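Local coordinates for protein anaphase-promoting complex subunit CUT9 (Schizosaccharomyces pombe, PDB 2XPI) that serves as a tetratricopeptide-repeat (TPR) subunit of the anaphase-promoting complex, a ubiquitin ligase controlling mitosis and G1, forming homodimers and binding hcn1, at residues Gln47-Thr52 with Met191-Ile196; Arg318-Asp323 with Lys507-Glu512; Val374-Val379 with Phe396-Thr401; Val552-Ala557 with Thr571-Ser576. All coordinates share one frame; numbering follows the deposited sequence.

Interaction 1. Residues Gln47-Thr52 with Met191-Ile196; sequences QLSTLT and MQDGGI
Asp-193 reaches from the loop before helix 198-212 into the turn around Ser-49, and its carboxylate carries the contact with Leu-48 and Leu-51 packed about it. OD2 of Asp-193 takes the backbone N of Ser-49 at 2.8 Å in a nearly straight bond (169°), while OD1 of Asp-193 takes OG of Ser-49, also at 2.8 Å. Both bonds come in on the syn side, a little out of the carboxylate plane. Thr-52 adds its OG1 at 3.0 Å to the anti lone pair of Asp-193 OD2. The carboxylate also folds back on its own chain: with CG lodged between backbone N and carbonyl carbon (chi1 65°), OD1 of Asp-193 accepts the N of Gly-195 at 2.8 Å, an Asx turn. Leu-48 crosses the aspartate obliquely, its CB 3.5 Å from Asp-193 OD2. Leu-51 packs against the Asx turn, CB 4.0 Å from Asp-193 CG and CD1 3.3 Å from the N of Gly-195. Gly-194 has the positive phi that suits glycine, and a CB on Gly-195 would run into Ser-49 OG. Asp-93 of the second subunit takes the hydroxyl of Thr-50, and Gln-97 of that subunit binds the carbonyl of Ile-196, so the paired loops lie at an interface with the second copy, in keeping with homodimerization through TPR repeats 1-7. Four donors, two on each oxygen and all from backbone amides or hydroxyls, hold the carboxylate against rotation and would probably stabilise its charged form.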
loop_
_atom_site.group_PDB
_atom_site.type_symbol
_atom_site.label_atom_id
_atom_site.label_comp_id
_atom_site.label_asym_id
_atom_site.label_seq_id
_atom_site.Cartn_x
_atom_site.Cartn_y
_atom_site.Cartn_z
ATOM N N GLN A 47 13.051 24.929 11.917
ATOM C CA GLN A 47 12.698 24.911 13.325
ATOM C C GLN A 47 11.205 24.712 13.489
ATOM O O GLN A 47 10.721 24.531 14.597
ATOM C CB GLN A 47 13.097 26.228 14.000
ATOM C CG GLN A 47 14.569 26.545 13.928
ATOM C CD GLN A 47 15.415 25.353 14.306
ATOM O OE1 GLN A 47 15.453 24.947 15.467
ATOM N NE2 GLN A 47 16.083 24.769 13.318
ATOM N N LEU A 48 10.461 24.763 12.392
ATOM C CA LEU A 48 9.027 24.555 12.494
ATOM C C LEU A 48 8.602 23.210 11.878
ATOM O O LEU A 48 9.425 22.469 11.331
ATOM C CB LEU A 48 8.262 25.732 11.869
ATOM C CG LEU A 48 8.491 27.151 12.442
ATOM C CD1 LEU A 48 7.773 28.210 11.607
ATOM C CD2 LEU A 48 8.084 27.258 13.915
ATOM N N SER A 49 7.311 22.899 11.986
ATOM C CA SER A 49 6.761 21.656 11.444
ATOM C C SER A 49 5.675 21.964 10.424
ATOM O O SER A 49 5.539 23.092 9.981
ATOM C CB SER A 49 6.173 20.800 12.569
ATOM O OG SER A 49 5.055 21.442 13.161
ATOM N N THR A 50 4.890 20.967 10.051
ATOM C CA THR A 50 3.846 21.220 9.076
ATOM C C THR A 50 2.698 22.040 9.662
ATOM O O THR A 50 2.010 22.731 8.938
ATOM C CB THR A 50 3.323 19.929 8.449
ATOM O OG1 THR A 50 2.814 19.068 9.478
ATOM C CG2 THR A 50 4.454 19.238 7.726
ATOM N N LEU A 51 2.505 21.977 10.971
ATOM C CA LEU A 51 1.479 22.782 11.604
ATOM C C LEU A 51 1.507 24.216 11.094
ATOM O O LEU A 51 0.458 24.816 10.883
ATOM C CB LEU A 51 1.623 22.741 13.127
ATOM C CG LEU A 51 1.439 21.347 13.734
ATOM C CD1 LEU A 51 1.392 21.416 15.258
ATOM C CD2 LEU A 51 0.169 20.704 13.171
ATOM N N THR A 52 2.704 24.758 10.882
ATOM C CA THR A 52 2.871 26.121 10.361
ATOM C C THR A 52 2.298 26.332 8.938
ATOM O O THR A 52 1.867 27.426 8.599
ATOM C CB THR A 52 4.354 26.550 10.399
ATOM O OG1 THR A 52 4.698 26.963 11.722
ATOM C CG2 THR A 52 4.607 27.717 9.467
ATOM N N MET A 191 10.402 29.683 16.328
ATOM C CA MET A 191 10.741 28.992 17.576
ATOM C C MET A 191 10.077 27.606 17.738
ATOM O O MET A 191 10.758 26.584 17.605
ATOM C CB MET A 191 10.472 29.892 18.800
ATOM C CG MET A 191 9.012 30.319 19.011
ATOM S SD MET A 191 8.385 31.440 17.747
ATOM C CE MET A 191 9.599 32.752 17.818
ATOM N N GLN A 192 8.768 27.580 18.022
ATOM C CA GLN A 192 8.011 26.326 18.219
ATOM C C GLN A 192 6.504 26.451 17.906
ATOM O O GLN A 192 5.832 27.332 18.432
ATOM C CB GLN A 192 8.187 25.803 19.656
ATOM C CG GLN A 192 9.470 25.004 19.914
ATOM C CD GLN A 192 9.572 24.482 21.344
ATOM O OE1 GLN A 192 8.561 24.258 22.020
ATOM N NE2 GLN A 192 10.800 24.286 21.808
ATOM N N ASP A 193 5.977 25.545 17.082
ATOM C CA ASP A 193 4.569 25.582 16.675
ATOM C C ASP A 193 3.680 24.431 17.186
ATOM O O ASP A 193 2.466 24.452 16.982
ATOM C CB ASP A 193 4.465 25.642 15.148
ATOM C CG ASP A 193 4.996 24.389 14.480
ATOM O OD1 ASP A 193 5.088 23.339 15.160
ATOM O OD2 ASP A 193 5.327 24.454 13.277
ATOM N N GLY A 194 4.273 23.424 17.824
ATOM C CA GLY A 194 3.499 22.349 18.412
ATOM C C GLY A 194 3.810 20.994 17.798
ATOM O O GLY A 194 3.494 19.959 18.388
ATOM N N GLY A 195 4.407 21.005 16.605
ATOM C CA GLY A 195 4.794 19.782 15.914
ATOM C C GLY A 195 6.268 19.473 16.060
ATOM O O GLY A 195 6.981 20.206 16.753
ATOM N N ILE A 196 6.713 18.375 15.441
ATOM C CA ILE A 196 8.127 17.963 15.424
ATOM C C ILE A 196 8.942 18.915 14.558
ATOM O O ILE A 196 8.564 19.176 13.422
ATOM C CB ILE A 196 8.333 16.577 14.767
ATOM C CG1 ILE A 196 7.227 15.568 15.126
ATOM C CG2 ILE A 196 9.754 16.061 15.020
ATOM C CD1 ILE A 196 6.943 15.481 16.533
#

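Interaction 2. Residues Arg318-Asp323 with Lys507-Glu512; sequences RSRFID and KTQSNE
The guanidinium of Arg-320 and the side-chain amide of Gln-509 lie one over the other, their planes 22° apart, with CG of Gln-509 also over that flat group, 3.4 Å from NH1 of Arg-320. The arginine reaches this place by bending at chi2 and chi3, whereas Gln-509 runs straight out beyond CG and brings its amide to the N-terminal end of helix 321-334. At the edge of the guanidinium, NH1 of Arg-320 gives a weak bond to the carbonyl O of Lys-507 (3.1 Å, 134°), and NH2 of Arg-320 forms a salt bridge with OD2 of Asp-323 at 2.9 Å. Ile-322 crosses Gln-509 at about a right angle, CG1 of Ile-322 lying 3.9 Å from CB of Gln-509. The Phe-321 ring offers an edge to Ser-510, CD2 of the ring 3.9 Å from CA of the serine. Between the backbones, N of Gln-509 donates to O of Ser-319 at 3.0 Å in a fairly straight bond (166°). Ser-319 closes the preceding helix in a Schellman motif, and Arg-320 follows as N-cap of the next. A lysine in its place would probably lose the flat surface stacked on the Gln-509 amide and could hardly serve both the Lys-507 carbonyl and Asp-323 with its single amine. TPR 7 is thus joined to the loop following TPR 12, consistent with contact between successive turns of a TPR superhelix. Chemically, one strong backbone bond anchors the loop, while the stack and the Asp-323 salt bridge set how the guanidinium is turned at a surface-lying junction.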
loop_
_atom_site.group_PDB
_atom_site.type_symbol
_atom_site.label_atom_id
_atom_site.label_comp_id
_atom_site.label_asym_id
_atom_site.label_seq_id
_atom_site.Cartn_x
_atom_site.Cartn_y
_atom_site.Cartn_z
ATOM N N ARG A 318 11.313 -10.733 37.964
ATOM C CA ARG A 318 11.164 -11.323 39.302
ATOM C C ARG A 318 10.555 -12.721 39.248
ATOM O O ARG A 318 10.296 -13.329 40.273
ATOM C CB ARG A 318 10.258 -10.453 40.177
ATOM C CG ARG A 318 10.851 -9.147 40.662
ATOM C CD ARG A 318 9.745 -8.229 41.195
ATOM N NE ARG A 318 10.143 -6.818 41.190
ATOM C CZ ARG A 318 9.322 -5.790 41.439
ATOM N NH1 ARG A 318 8.038 -6.002 41.709
ATOM N NH2 ARG A 318 9.786 -4.542 41.416
ATOM N N SER A 319 10.278 -13.213 38.052
ATOM C CA SER A 319 9.706 -14.547 37.902
ATOM C C SER A 319 8.318 -14.710 38.535
ATOM O O SER A 319 7.939 -15.813 38.956
ATOM C CB SER A 319 10.662 -15.601 38.460
ATOM O OG SER A 319 11.921 -15.506 37.820
ATOM N N ARG A 320 7.558 -13.621 38.599
ATOM C CA ARG A 320 6.180 -13.699 39.048
ATOM C C ARG A 320 5.305 -13.928 37.821
ATOM O O ARG A 320 4.638 -13.017 37.340
ATOM C CB ARG A 320 5.782 -12.405 39.733
ATOM C CG ARG A 320 6.801 -11.901 40.731
ATOM C CD ARG A 320 6.488 -12.402 42.119
ATOM N NE ARG A 320 5.149 -12.004 42.530
ATOM C CZ ARG A 320 4.406 -12.681 43.396
ATOM N NH1 ARG A 320 4.881 -13.797 43.935
ATOM N NH2 ARG A 320 3.189 -12.244 43.721
ATOM N N PHE A 321 5.303 -15.156 37.324
ATOM C CA PHE A 321 4.665 -15.446 36.057
ATOM C C PHE A 321 3.129 -15.392 36.031
ATOM O O PHE A 321 2.550 -15.124 34.984
ATOM C CB PHE A 321 5.172 -16.778 35.509
ATOM C CG PHE A 321 6.665 -16.836 35.350
ATOM C CD1 PHE A 321 7.315 -16.007 34.444
ATOM C CD2 PHE A 321 7.423 -17.740 36.093
ATOM C CE1 PHE A 321 8.693 -16.059 34.298
ATOM C CE2 PHE A 321 8.810 -17.805 35.947
ATOM C CZ PHE A 321 9.446 -16.970 35.059
ATOM N N ILE A 322 2.467 -15.665 37.150
ATOM C CA ILE A 322 1.010 -15.582 37.200
ATOM C C ILE A 322 0.633 -14.119 37.134
ATOM O O ILE A 322 -0.326 -13.730 36.459
ATOM C CB ILE A 322 0.451 -16.145 38.519
ATOM C CG1 ILE A 322 0.893 -17.595 38.728
ATOM C CG2 ILE A 322 -1.069 -16.045 38.563
ATOM C CD1 ILE A 322 0.633 -18.090 40.141
ATOM N N ASP A 323 1.402 -13.297 37.836
ATOM C CA ASP A 323 1.167 -11.861 37.802
ATOM C C ASP A 323 1.301 -11.297 36.392
ATOM O O ASP A 323 0.422 -10.555 35.943
ATOM C CB ASP A 323 2.079 -11.134 38.785
ATOM C CG ASP A 323 1.737 -11.458 40.225
ATOM O OD1 ASP A 323 0.607 -11.954 40.455
ATOM O OD2 ASP A 323 2.587 -11.234 41.121
ATOM N N LYS A 507 9.574 -17.571 46.600
ATOM C CA LYS A 507 9.025 -16.222 46.465
ATOM C C LYS A 507 8.444 -15.956 45.070
ATOM O O LYS A 507 7.578 -15.092 44.899
ATOM C CB LYS A 507 10.101 -15.177 46.784
ATOM C CG LYS A 507 10.835 -15.412 48.101
ATOM C CD LYS A 507 12.030 -14.475 48.235
ATOM C CE LYS A 507 13.069 -15.007 49.226
ATOM N NZ LYS A 507 14.428 -14.404 49.012
ATOM N N THR A 508 8.917 -16.693 44.072
ATOM C CA THR A 508 8.431 -16.496 42.717
ATOM C C THR A 508 7.170 -17.314 42.474
ATOM O O THR A 508 6.592 -17.862 43.404
ATOM C CB THR A 508 9.490 -16.876 41.681
ATOM O OG1 THR A 508 9.489 -18.298 41.497
ATOM C CG2 THR A 508 10.871 -16.402 42.135
ATOM N N GLN A 509 6.746 -17.390 41.218
ATOM C CA GLN A 509 5.522 -18.091 40.863
ATOM C C GLN A 509 5.826 -19.077 39.758
ATOM O O GLN A 509 4.995 -19.316 38.881
ATOM C CB GLN A 509 4.427 -17.111 40.413
ATOM C CG GLN A 509 4.134 -16.004 41.415
ATOM C CD GLN A 509 3.133 -14.985 40.892
ATOM O OE1 GLN A 509 2.128 -14.694 41.537
ATOM N NE2 GLN A 509 3.405 -14.442 39.718
ATOM N N SER A 510 7.023 -19.651 39.800
ATOM C CA SER A 510 7.466 -20.561 38.746
ATOM C C SER A 510 6.919 -21.964 38.902
ATOM O O SER A 510 6.723 -22.450 40.018
ATOM C CB SER A 510 8.990 -20.609 38.685
ATOM O OG SER A 510 9.549 -20.263 39.940
ATOM N N ASN A 511 6.661 -22.601 37.766
ATOM C CA ASN A 511 6.333 -24.019 37.709
ATOM C C ASN A 511 7.336 -24.802 38.584
ATOM O O ASN A 511 8.553 -24.729 38.379
ATOM C CB ASN A 511 6.372 -24.452 36.241
ATOM C CG ASN A 511 6.057 -25.924 36.036
ATOM O OD1 ASN A 511 6.285 -26.468 34.945
ATOM N ND2 ASN A 511 5.537 -26.580 37.076
ATOM N N GLU A 512 6.839 -25.527 39.578
ATOM C CA GLU A 512 7.745 -26.133 40.556
ATOM C C GLU A 512 8.578 -27.302 40.002
ATOM O O GLU A 512 9.653 -27.609 40.518
ATOM C CB GLU A 512 6.982 -26.562 41.813
#

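Interaction 3. Residues Val374-Val379 with Phe396-Thr401; sequences VTWLAV and FSKSST
The segments 374-379 and 396-401 run antiparallel, their axes 7.9 Å apart at closest approach and 164° apart in direction, and the CA atoms of Trp-376 and Ser-399 come within 5.3 Å. Lys-398 lays its chain over one face of the Trp-376 indole. With CG anti to the backbone N (chi1 -171°) the lysine extends across the gap, and CE settles 3.4 Å from the centroid of the five-membered ring of Trp-376, a CH-pi contact almost on the ring normal. A bend at chi4 then carries NZ of Lys-398 to 4.7 Å from the same centroid, still over the face, where it makes a cation-pi interaction. The methyl CG2 of Thr-375 lies over the opposite face, and NE1 of Trp-376 donates to the carbonyl of Pro-370, which fixes the turn of the ring. These are the two antiparallel helices of TPR 9, with small Ser-399 where the backbones come together: its CB lies 3.9 Å from CB of Trp-376, and its hydroxyl is bonded to the carbonyl of Ala-373. On the flank toward helices 342-352 and 407-420, CD2 of Leu-377 meets the edge of the Phe-396 ring, 3.6 Å from CE1. Leu-377 packs further on Leu-346, and Phe-396 on Phe-413, one from each of those two helices.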
loop_
_atom_site.group_PDB
_atom_site.type_symbol
_atom_site.label_atom_id
_atom_site.label_comp_id
_atom_site.label_asym_id
_atom_site.label_seq_id
_atom_site.Cartn_x
_atom_site.Cartn_y
_atom_site.Cartn_z
ATOM N N VAL A 374 6.334 -11.818 15.107
ATOM C CA VAL A 374 5.742 -12.326 16.338
ATOM C C VAL A 374 4.896 -13.547 16.057
ATOM O O VAL A 374 4.839 -14.460 16.872
ATOM C CB VAL A 374 4.793 -11.333 17.023
ATOM C CG1 VAL A 374 5.079 -11.302 18.525
ATOM C CG2 VAL A 374 4.888 -9.965 16.392
ATOM N N THR A 375 4.200 -13.544 14.925
ATOM C CA THR A 375 3.307 -14.649 14.614
ATOM C C THR A 375 4.061 -15.960 14.666
ATOM O O THR A 375 3.577 -16.939 15.227
ATOM C CB THR A 375 2.649 -14.492 13.252
ATOM O OG1 THR A 375 1.664 -13.467 13.354
ATOM C CG2 THR A 375 1.965 -15.791 12.829
ATOM N N TRP A 376 5.264 -15.968 14.108
ATOM C CA TRP A 376 6.026 -17.204 14.036
ATOM C C TRP A 376 6.821 -17.502 15.306
ATOM O O TRP A 376 7.163 -18.642 15.553
ATOM C CB TRP A 376 6.838 -17.255 12.753
ATOM C CG TRP A 376 5.923 -16.975 11.583
ATOM C CD1 TRP A 376 5.779 -15.794 10.929
ATOM C CD2 TRP A 376 4.977 -17.872 10.995
ATOM N NE1 TRP A 376 4.831 -15.902 9.948
ATOM C CE2 TRP A 376 4.316 -17.168 9.971
ATOM C CE3 TRP A 376 4.629 -19.205 11.227
ATOM C CZ2 TRP A 376 3.339 -17.750 9.173
ATOM C CZ3 TRP A 376 3.647 -19.784 10.434
ATOM C CH2 TRP A 376 3.023 -19.060 9.415
ATOM N N LEU A 377 7.055 -16.483 16.128
ATOM C CA LEU A 377 7.544 -16.694 17.488
ATOM C C LEU A 377 6.531 -17.548 18.225
ATOM O O LEU A 377 6.896 -18.472 18.937
ATOM C CB LEU A 377 7.706 -15.360 18.209
ATOM C CG LEU A 377 8.597 -15.106 19.446
ATOM C CD1 LEU A 377 7.754 -14.688 20.620
ATOM C CD2 LEU A 377 9.561 -16.218 19.830
ATOM N N ALA A 378 5.250 -17.242 18.036
ATOM C CA ALA A 378 4.177 -17.938 18.744
ATOM C C ALA A 378 4.044 -19.399 18.284
ATOM O O ALA A 378 3.881 -20.316 19.106
ATOM C CB ALA A 378 2.854 -17.192 18.589
ATOM N N VAL A 379 4.106 -19.612 16.974
ATOM C CA VAL A 379 4.100 -20.970 16.438
ATOM C C VAL A 379 5.268 -21.782 17.017
ATOM O O VAL A 379 5.103 -22.937 17.359
ATOM C CB VAL A 379 4.151 -20.975 14.904
ATOM C CG1 VAL A 379 4.276 -22.370 14.392
ATOM C CG2 VAL A 379 2.897 -20.347 14.342
ATOM N N PHE A 396 11.438 -20.355 14.825
ATOM C CA PHE A 396 12.236 -19.294 15.401
ATOM C C PHE A 396 13.194 -18.839 14.321
ATOM O O PHE A 396 13.579 -17.666 14.260
ATOM C CB PHE A 396 12.999 -19.773 16.629
ATOM C CG PHE A 396 12.116 -20.186 17.768
ATOM C CD1 PHE A 396 11.164 -19.314 18.275
ATOM C CD2 PHE A 396 12.256 -21.437 18.348
ATOM C CE1 PHE A 396 10.351 -19.685 19.319
ATOM C CE2 PHE A 396 11.454 -21.813 19.394
ATOM C CZ PHE A 396 10.494 -20.934 19.880
ATOM N N SER A 397 13.571 -19.768 13.455
ATOM C CA SER A 397 14.353 -19.396 12.286
ATOM C C SER A 397 13.585 -18.424 11.384
ATOM O O SER A 397 14.137 -17.429 10.927
ATOM C CB SER A 397 14.747 -20.619 11.471
ATOM O OG SER A 397 15.723 -20.254 10.510
ATOM N N LYS A 398 12.319 -18.724 11.132
ATOM C CA LYS A 398 11.510 -17.965 10.193
ATOM C C LYS A 398 11.272 -16.556 10.720
ATOM O O LYS A 398 11.348 -15.576 9.984
ATOM C CB LYS A 398 10.178 -18.680 9.990
ATOM C CG LYS A 398 9.325 -18.128 8.882
ATOM C CD LYS A 398 7.982 -18.818 8.840
ATOM C CE LYS A 398 6.968 -17.947 8.092
ATOM N NZ LYS A 398 7.245 -17.765 6.629
ATOM N N SER A 399 11.000 -16.478 12.016
ATOM C CA SER A 399 10.713 -15.239 12.714
ATOM C C SER A 399 11.961 -14.346 12.826
ATOM O O SER A 399 11.900 -13.158 12.577
ATOM C CB SER A 399 10.153 -15.599 14.095
ATOM O OG SER A 399 10.095 -14.504 14.963
ATOM N N SER A 400 13.101 -14.925 13.187
ATOM C CA SER A 400 14.316 -14.150 13.349
ATOM C C SER A 400 14.864 -13.719 11.990
ATOM O O SER A 400 15.704 -12.823 11.892
ATOM C CB SER A 400 15.358 -14.981 14.089
ATOM O OG SER A 400 15.843 -16.039 13.277
ATOM N N THR A 401 14.404 -14.382 10.936
ATOM C CA THR A 401 14.779 -14.016 9.582
ATOM C C THR A 401 13.888 -12.878 9.114
ATOM O O THR A 401 14.359 -11.932 8.486
ATOM C CB THR A 401 14.576 -15.184 8.621
ATOM O OG1 THR A 401 15.585 -16.171 8.861
ATOM C CG2 THR A 401 14.648 -14.707 7.161
#

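Interaction 4. Residues Val552-Ala557 with Thr571-Ser576; sequences VHTAIA and THLHES
His-553 faces helix 566-579 across the helix pair of TPR 14, and each part of its side chain finds a partner there. CB of His-553 lies 3.2 Å from OG of Ser-576. Beyond CG, the ring turns its ND1 to ND1 of His-572, 3.0 Å away, in a hydrogen bond (141°) that either histidine could donate. That bond needs a lone pair on one ND1 and a proton on the other, and two fully protonated rings would probably be disfavoured. The rings meet rim to rim, planes 39° apart. CB of Glu-575 sits over a face of the His-553 ring, 3.7 Å from its centroid; CE1 of His-553 has CG of Glu-575 beside it at 3.8 Å, and NE2, at the tip, also lies under CB of Glu-575. On the partner ring, CG2 of Ile-556 stands over the centre of the His-572 face, 3.6 Å from the centroid. Were His-553 an alanine, ND1 of His-572 would probably lose its mate and a gap would open beneath CB of Glu-575. Nearby, OG1 of Thr-554 and OG of Ser-576 lie 2.8 Å apart, and each hydroxyl is hydrogen-bonded to the carbonyl of Ala-550. CB of Ala-557 packs on CD1 of Leu-573 at 3.5 Å. The two helices run antiparallel, segment axes 161° apart in direction. Helix 532-545 backs the pair through Leu-543 on His-553 and Leu-539 on Ile-556, while helix 584-592 lies against Thr-554 and Leu-573 with Leu-589.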
loop_
_atom_site.group_PDB
_atom_site.type_symbol
_atom_site.label_atom_id
_atom_site.label_comp_id
_atom_site.label_asym_id
_atom_site.label_seq_id
_atom_site.Cartn_x
_atom_site.Cartn_y
_atom_site.Cartn_z
ATOM N N VAL A 552 18.307 -39.912 39.670
ATOM C CA VAL A 552 18.183 -39.592 41.095
ATOM C C VAL A 552 17.910 -40.820 41.986
ATOM O O VAL A 552 18.240 -40.809 43.170
ATOM C CB VAL A 552 17.245 -38.363 41.419
ATOM C CG1 VAL A 552 16.586 -37.830 40.182
ATOM C CG2 VAL A 552 16.206 -38.712 42.475
ATOM N N HIS A 553 17.352 -41.885 41.415
ATOM C CA HIS A 553 17.218 -43.152 42.143
ATOM C C HIS A 553 18.568 -43.804 42.352
ATOM O O HIS A 553 18.856 -44.343 43.427
ATOM C CB HIS A 553 16.333 -44.129 41.384
ATOM C CG HIS A 553 14.881 -43.934 41.639
ATOM N ND1 HIS A 553 14.248 -44.456 42.745
ATOM C CD2 HIS A 553 13.939 -43.253 40.950
ATOM C CE1 HIS A 553 12.973 -44.115 42.718
ATOM N NE2 HIS A 553 12.758 -43.387 41.638
ATOM N N THR A 554 19.384 -43.778 41.303
ATOM C CA THR A 554 20.744 -44.275 41.376
ATOM C C THR A 554 21.511 -43.458 42.419
ATOM O O THR A 554 22.228 -44.013 43.252
ATOM C CB THR A 554 21.429 -44.188 39.990
ATOM O OG1 THR A 554 20.714 -45.002 39.045
ATOM C CG2 THR A 554 22.896 -44.636 40.062
ATOM N N ALA A 555 21.331 -42.140 42.389
ATOM C CA ALA A 555 21.984 -41.253 43.353
ATOM C C ALA A 555 21.649 -41.656 44.775
ATOM O O ALA A 555 22.526 -41.752 45.619
ATOM C CB ALA A 555 21.573 -39.813 43.116
ATOM N N ILE A 556 20.361 -41.872 45.025
ATOM C CA ILE A 556 19.837 -42.254 46.335
ATOM C C ILE A 556 20.438 -43.579 46.827
ATOM O O ILE A 556 20.792 -43.719 48.004
ATOM C CB ILE A 556 18.289 -42.321 46.297
ATOM C CG1 ILE A 556 17.709 -40.914 46.139
ATOM C CG2 ILE A 556 17.722 -42.910 47.549
ATOM C CD1 ILE A 556 16.223 -40.912 46.020
ATOM N N ALA A 557 20.561 -44.538 45.917
ATOM C CA ALA A 557 21.198 -45.810 46.224
ATOM C C ALA A 557 22.680 -45.592 46.570
ATOM O O ALA A 557 23.177 -46.064 47.597
ATOM C CB ALA A 557 21.042 -46.772 45.053
ATOM N N THR A 571 16.369 -51.622 46.267
ATOM C CA THR A 571 15.046 -51.309 45.724
ATOM C C THR A 571 15.046 -50.063 44.813
ATOM O O THR A 571 14.248 -49.968 43.869
ATOM C CB THR A 571 14.015 -51.145 46.850
ATOM O OG1 THR A 571 14.526 -50.218 47.815
ATOM C CG2 THR A 571 13.761 -52.489 47.540
ATOM N N HIS A 572 15.947 -49.120 45.094
ATOM C CA HIS A 572 16.079 -47.897 44.300
ATOM C C HIS A 572 16.794 -48.170 42.983
ATOM O O HIS A 572 16.518 -47.532 41.974
ATOM C CB HIS A 572 16.826 -46.813 45.087
ATOM C CG HIS A 572 15.950 -46.018 46.000
ATOM N ND1 HIS A 572 15.193 -44.947 45.566
ATOM C CD2 HIS A 572 15.698 -46.141 47.326
ATOM C CE1 HIS A 572 14.524 -44.441 46.585
ATOM N NE2 HIS A 572 14.809 -45.149 47.665
ATOM N N LEU A 573 17.726 -49.115 43.007
ATOM C CA LEU A 573 18.443 -49.519 41.800
ATOM C C LEU A 573 17.484 -50.265 40.868
ATOM O O LEU A 573 17.577 -50.151 39.647
ATOM C CB LEU A 573 19.654 -50.392 42.158
ATOM C CG LEU A 573 21.051 -49.767 42.076
ATOM C CD1 LEU A 573 20.983 -48.269 41.896
ATOM C CD2 LEU A 573 21.926 -50.126 43.292
ATOM N N HIS A 574 16.556 -51.018 41.454
ATOM C CA HIS A 574 15.520 -51.675 40.671
ATOM C C HIS A 574 14.608 -50.658 39.969
ATOM O O HIS A 574 14.158 -50.897 38.852
ATOM C CB HIS A 574 14.698 -52.637 41.534
ATOM C CG HIS A 574 15.407 -53.915 41.862
ATOM N ND1 HIS A 574 15.877 -54.777 40.893
ATOM C CD2 HIS A 574 15.714 -54.487 43.051
ATOM C CE1 HIS A 574 16.453 -55.817 41.470
ATOM N NE2 HIS A 574 16.371 -55.663 42.779
ATOM N N GLU A 575 14.342 -49.527 40.616
ATOM C CA GLU A 575 13.585 -48.455 39.966
ATOM C C GLU A 575 14.334 -47.843 38.782
ATOM O O GLU A 575 13.747 -47.628 37.722
ATOM C CB GLU A 575 13.199 -47.354 40.961
ATOM C CG GLU A 575 12.020 -47.698 41.848
ATOM C CD GLU A 575 10.745 -47.954 41.054
ATOM O OE1 GLU A 575 9.950 -48.819 41.485
ATOM O OE2 GLU A 575 10.538 -47.301 40.001
ATOM N N SER A 576 15.617 -47.546 38.970
ATOM C CA SER A 576 16.437 -46.998 37.893
ATOM C C SER A 576 16.384 -47.902 36.678
ATOM O O SER A 576 15.964 -47.486 35.602
ATOM C CB SER A 576 17.893 -46.861 38.329
ATOM O OG SER A 576 18.059 -45.837 39.285
#

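From the N terminus, interaction 1 closes first, bringing the loop 191-196 back onto residues 47-52 and enclosing the helices of TPR 1-3. Interaction 2 opens later and spans the longest separation, joining the start of helix 321-334 to the loop after helix 491-507. Interaction 3, the local helix pair of TPR 9, falls wholly within that span, and the two centres are about 25 Å apart. Interaction 4 follows in series as the short hairpin of TPR 14 near the C terminus, its centre about 76 Å from that of interaction 1. None cross: two join distant parts of the chain, and two pair adjacent helices.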